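Local coordinates for penicillin-binding protein (Bacillus halodurans, PDB 3TG9) that probably binds penicillin and related beta-lactams, as expected of a penicillin-binding protein of the serine beta-lactamase family, at residues V91-V103 with H262-G274. Sequence-based numbering, arbitrary orientation.
Sequences VTIHHLLTHTSGV and HVHCEDDDYYGYG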
# COMPACT_ATOMS: atom_id res chain seq x y z
N VAL B 91 31.74 -16.44 11.32
CA VAL B 91 31.43 -15.32 10.44
C VAL B 91 31.95 -14.00 11.02
O VAL B 91 31.83 -13.74 12.22
CB VAL B 91 29.93 -15.24 10.10
CG1 VAL B 91 29.62 -13.92 9.41
CG2 VAL B 91 29.54 -16.42 9.21
N THR B 92 32.55 -13.20 10.15
CA THR B 92 33.18 -11.96 10.55
C THR B 92 32.55 -10.83 9.74
O THR B 92 31.93 -11.08 8.69
CB THR B 92 34.68 -11.99 10.23
OG1 THR B 92 34.87 -12.09 8.82
CG2 THR B 92 35.36 -13.19 10.91
N ILE B 93 32.71 -9.61 10.22
CA ILE B 93 32.21 -8.43 9.54
C ILE B 93 32.64 -8.44 8.08
O ILE B 93 31.82 -8.26 7.18
CB ILE B 93 32.75 -7.15 10.21
CG1 ILE B 93 32.30 -7.07 11.68
CG2 ILE B 93 32.35 -5.91 9.43
CD1 ILE B 93 30.80 -7.20 11.87
N HIS B 94 33.93 -8.66 7.87
CA HIS B 94 34.51 -8.64 6.53
C HIS B 94 33.87 -9.69 5.60
O HIS B 94 33.73 -9.45 4.40
CB HIS B 94 36.03 -8.82 6.62
CG HIS B 94 36.67 -9.18 5.32
ND1 HIS B 94 37.24 -8.24 4.48
CD2 HIS B 94 36.83 -10.37 4.70
CE1 HIS B 94 37.72 -8.85 3.41
NE2 HIS B 94 37.48 -10.14 3.51
N HIS B 95 33.49 -10.84 6.14
CA HIS B 95 32.80 -11.84 5.34
C HIS B 95 31.47 -11.30 4.82
O HIS B 95 31.12 -11.48 3.65
CB HIS B 95 32.55 -13.12 6.14
CG HIS B 95 33.80 -13.88 6.47
ND1 HIS B 95 33.99 -14.51 7.68
CD2 HIS B 95 34.92 -14.11 5.75
CE1 HIS B 95 35.17 -15.09 7.69
NE2 HIS B 95 35.76 -14.86 6.53
N LEU B 96 30.74 -10.64 5.70
CA LEU B 96 29.44 -10.08 5.36
C LEU B 96 29.57 -8.97 4.31
O LEU B 96 28.80 -8.93 3.35
CB LEU B 96 28.76 -9.54 6.62
CG LEU B 96 28.55 -10.61 7.71
CD1 LEU B 96 28.32 -10.00 9.08
CD2 LEU B 96 27.41 -11.54 7.34
N LEU B 97 30.57 -8.11 4.49
CA LEU B 97 30.79 -6.95 3.62
C LEU B 97 31.12 -7.33 2.18
O LEU B 97 30.88 -6.54 1.25
CB LEU B 97 31.92 -6.08 4.16
CG LEU B 97 31.63 -5.20 5.37
CD1 LEU B 97 32.92 -4.77 6.04
CD2 LEU B 97 30.81 -3.99 4.95
N THR B 98 31.69 -8.51 2.00
CA THR B 98 32.13 -8.95 0.69
C THR B 98 31.32 -10.13 0.16
O THR B 98 31.62 -10.66 -0.90
CB THR B 98 33.62 -9.35 0.70
OG1 THR B 98 33.83 -10.37 1.70
CG2 THR B 98 34.50 -8.15 1.03
N HIS B 99 30.29 -10.53 0.90
CA HIS B 99 29.42 -11.62 0.47
C HIS B 99 30.17 -12.94 0.43
O HIS B 99 29.99 -13.73 -0.49
CB HIS B 99 28.85 -11.35 -0.92
CG HIS B 99 27.92 -10.17 -0.98
ND1 HIS B 99 26.66 -10.18 -0.43
CD2 HIS B 99 28.08 -8.95 -1.55
CE1 HIS B 99 26.08 -9.02 -0.65
NE2 HIS B 99 26.92 -8.25 -1.32
N THR B 100 31.01 -13.18 1.43
CA THR B 100 31.74 -14.44 1.50
C THR B 100 31.48 -15.16 2.82
O THR B 100 32.21 -16.07 3.20
CB THR B 100 33.26 -14.22 1.33
OG1 THR B 100 33.71 -13.24 2.28
CG2 THR B 100 33.58 -13.73 -0.08
N SER B 101 30.42 -14.74 3.52
CA SER B 101 30.12 -15.22 4.87
C SER B 101 29.56 -16.64 4.93
O SER B 101 29.70 -17.32 5.94
CB SER B 101 29.12 -14.29 5.54
OG SER B 101 27.81 -14.52 5.04
N GLY B 102 28.91 -17.07 3.85
CA GLY B 102 28.28 -18.37 3.81
C GLY B 102 26.95 -18.49 4.54
O GLY B 102 26.33 -19.55 4.51
N VAL B 103 26.49 -17.42 5.19
CA VAL B 103 25.21 -17.45 5.89
C VAL B 103 24.06 -17.81 4.95
O VAL B 103 24.15 -17.59 3.74
CB VAL B 103 24.88 -16.10 6.58
CG1 VAL B 103 25.93 -15.78 7.63
CG2 VAL B 103 24.77 -14.98 5.56
N HIS B 262 38.35 -6.64 -2.94
CA HIS B 262 38.63 -7.75 -2.03
C HIS B 262 38.28 -9.08 -2.66
O HIS B 262 38.94 -10.09 -2.41
CB HIS B 262 37.83 -7.61 -0.73
CG HIS B 262 38.19 -6.41 0.07
ND1 HIS B 262 37.39 -5.29 0.14
CD2 HIS B 262 39.27 -6.15 0.85
CE1 HIS B 262 37.96 -4.39 0.92
NE2 HIS B 262 39.10 -4.89 1.36
N VAL B 263 37.22 -9.10 -3.46
CA VAL B 263 36.77 -10.34 -4.08
C VAL B 263 36.77 -10.16 -5.58
O VAL B 263 36.43 -9.09 -6.09
CB VAL B 263 35.33 -10.70 -3.63
CG1 VAL B 263 34.91 -12.05 -4.22
CG2 VAL B 263 35.22 -10.73 -2.13
N HIS B 264 37.17 -11.21 -6.29
CA HIS B 264 36.98 -11.26 -7.73
C HIS B 264 35.79 -12.17 -7.99
O HIS B 264 35.81 -13.33 -7.58
CB HIS B 264 38.23 -11.79 -8.42
CG HIS B 264 38.11 -11.83 -9.92
ND1 HIS B 264 39.03 -12.47 -10.72
CD2 HIS B 264 37.19 -11.30 -10.76
CE1 HIS B 264 38.68 -12.34 -11.98
NE2 HIS B 264 37.56 -11.63 -12.03
N CYS B 265 34.76 -11.66 -8.65
CA CYS B 265 33.55 -12.45 -8.90
C CYS B 265 33.62 -13.21 -10.22
O CYS B 265 33.41 -14.42 -10.26
CB CYS B 265 32.33 -11.55 -8.88
SG CYS B 265 32.40 -10.33 -7.59
N GLU B 266 33.88 -12.48 -11.30
CA GLU B 266 34.08 -13.07 -12.61
C GLU B 266 34.54 -12.02 -13.59
O GLU B 266 34.09 -10.88 -13.55
CB GLU B 266 32.78 -13.71 -13.12
CG GLU B 266 31.77 -12.71 -13.67
CD GLU B 266 30.77 -13.35 -14.62
OE1 GLU B 266 29.99 -12.61 -15.26
OE2 GLU B 266 30.77 -14.60 -14.74
N ASP B 267 35.47 -12.39 -14.46
CA ASP B 267 35.92 -11.50 -15.51
C ASP B 267 36.38 -10.16 -14.94
O ASP B 267 37.37 -10.10 -14.21
CB ASP B 267 34.79 -11.28 -16.52
CG ASP B 267 34.26 -12.58 -17.09
OD1 ASP B 267 35.09 -13.45 -17.43
OD2 ASP B 267 33.02 -12.73 -17.21
N ASP B 268 35.65 -9.10 -15.28
CA ASP B 268 36.02 -7.73 -14.92
C ASP B 268 35.38 -7.28 -13.62
O ASP B 268 35.66 -6.18 -13.14
CB ASP B 268 35.62 -6.77 -16.03
CG ASP B 268 36.57 -6.80 -17.20
OD1 ASP B 268 37.63 -7.45 -17.08
OD2 ASP B 268 36.26 -6.16 -18.23
N ASP B 269 34.52 -8.12 -13.07
CA ASP B 269 33.80 -7.76 -11.87
C ASP B 269 34.48 -8.19 -10.58
O ASP B 269 34.78 -9.37 -10.38
CB ASP B 269 32.37 -8.31 -11.93
CG ASP B 269 31.61 -7.80 -13.13
OD1 ASP B 269 31.62 -6.56 -13.34
OD2 ASP B 269 31.02 -8.62 -13.86
N TYR B 270 34.69 -7.21 -9.71
CA TYR B 270 35.18 -7.43 -8.37
C TYR B 270 34.20 -6.79 -7.40
O TYR B 270 33.37 -5.98 -7.82
CB TYR B 270 36.57 -6.80 -8.22
CG TYR B 270 37.58 -7.39 -9.18
CD1 TYR B 270 37.52 -7.10 -10.54
CD2 TYR B 270 38.58 -8.24 -8.73
CE1 TYR B 270 38.44 -7.65 -11.42
CE2 TYR B 270 39.51 -8.79 -9.61
CZ TYR B 270 39.43 -8.49 -10.95
OH TYR B 270 40.33 -9.03 -11.84
N TYR B 271 34.28 -7.14 -6.13
CA TYR B 271 33.45 -6.52 -5.11
C TYR B 271 34.35 -5.94 -4.02
O TYR B 271 35.36 -6.55 -3.66
CB TYR B 271 32.48 -7.53 -4.51
CG TYR B 271 31.21 -6.94 -3.90
CD1 TYR B 271 31.04 -6.87 -2.53
CD2 TYR B 271 30.19 -6.46 -4.72
CE1 TYR B 271 29.89 -6.34 -1.98
CE2 TYR B 271 29.04 -5.93 -4.18
CZ TYR B 271 28.89 -5.86 -2.80
OH TYR B 271 27.74 -5.33 -2.26
N GLY B 272 34.00 -4.76 -3.52
CA GLY B 272 34.73 -4.16 -2.43
C GLY B 272 33.99 -4.40 -1.14
O GLY B 272 33.57 -5.52 -0.86
N TYR B 273 33.84 -3.36 -0.34
CA TYR B 273 32.92 -3.38 0.79
C TYR B 273 31.60 -2.73 0.39
O TYR B 273 31.47 -1.51 0.41
CB TYR B 273 33.52 -2.64 1.98
CG TYR B 273 34.58 -3.41 2.75
CD1 TYR B 273 34.71 -4.78 2.61
CD2 TYR B 273 35.43 -2.75 3.63
CE1 TYR B 273 35.67 -5.48 3.33
CE2 TYR B 273 36.38 -3.43 4.35
CZ TYR B 273 36.50 -4.80 4.20
OH TYR B 273 37.46 -5.48 4.92
N GLY B 274 30.63 -3.55 -0.01
CA GLY B 274 29.31 -3.05 -0.33
C GLY B 274 29.23 -2.26 -1.61
O GLY B 274 28.29 -1.48 -1.82
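Y273 lies flat against L97 and reaches past it to H94. The methyl L97 CD1 stands 3.7 Å from the centroid of the Y273 ring, almost exactly on the ring normal, a CH-pi contact over one face; the imidazole of H262 covers the opposite face, so the phenol is sandwiched. T98 CG2 and H94 meet its rim. A chi1 of 164° places the H94 imidazole opposite its own amide nitrogen, from where it extends to the tyrosine, and H94 ND1 and Y273 OH share a nearly straight hydrogen bond of 2.8 Å, the hydroxyl lying in the imidazole plane. These two rings touch rim to rim, while the edge of H94 points at the face of H262 with the planes at 90°, completing an aromatic cluster.

T98 packs beside V263: its CB is 3.5 Å from V263 CG2, and its methyl CG2 packs on H262 CB. Its hydroxyl turns back into the helix and donates to H94 O. The backbone L97 O accepts from G274 N at 3.3 Å and also lies at the edge of the Y271 ring.

Where helix 93-98 ends in a Schellman motif, H99 offers its ring edge to the face of Y271 in an offset edge-to-face pair, planes at 61°, and H99 NE2 makes a weak 3.2 Å bond to Y271 OH. The H99 ring also meets Y152 and F157, and L97 rests on A62 and I65 of helix 58-70. The contact thus ties the helical region to the hairpin at one end of the antiparallel sheet, beside S55, K58 and Y152, which resemble the SxxK and YxN elements of a penicillin-binding, serine beta-lactamase-type active site.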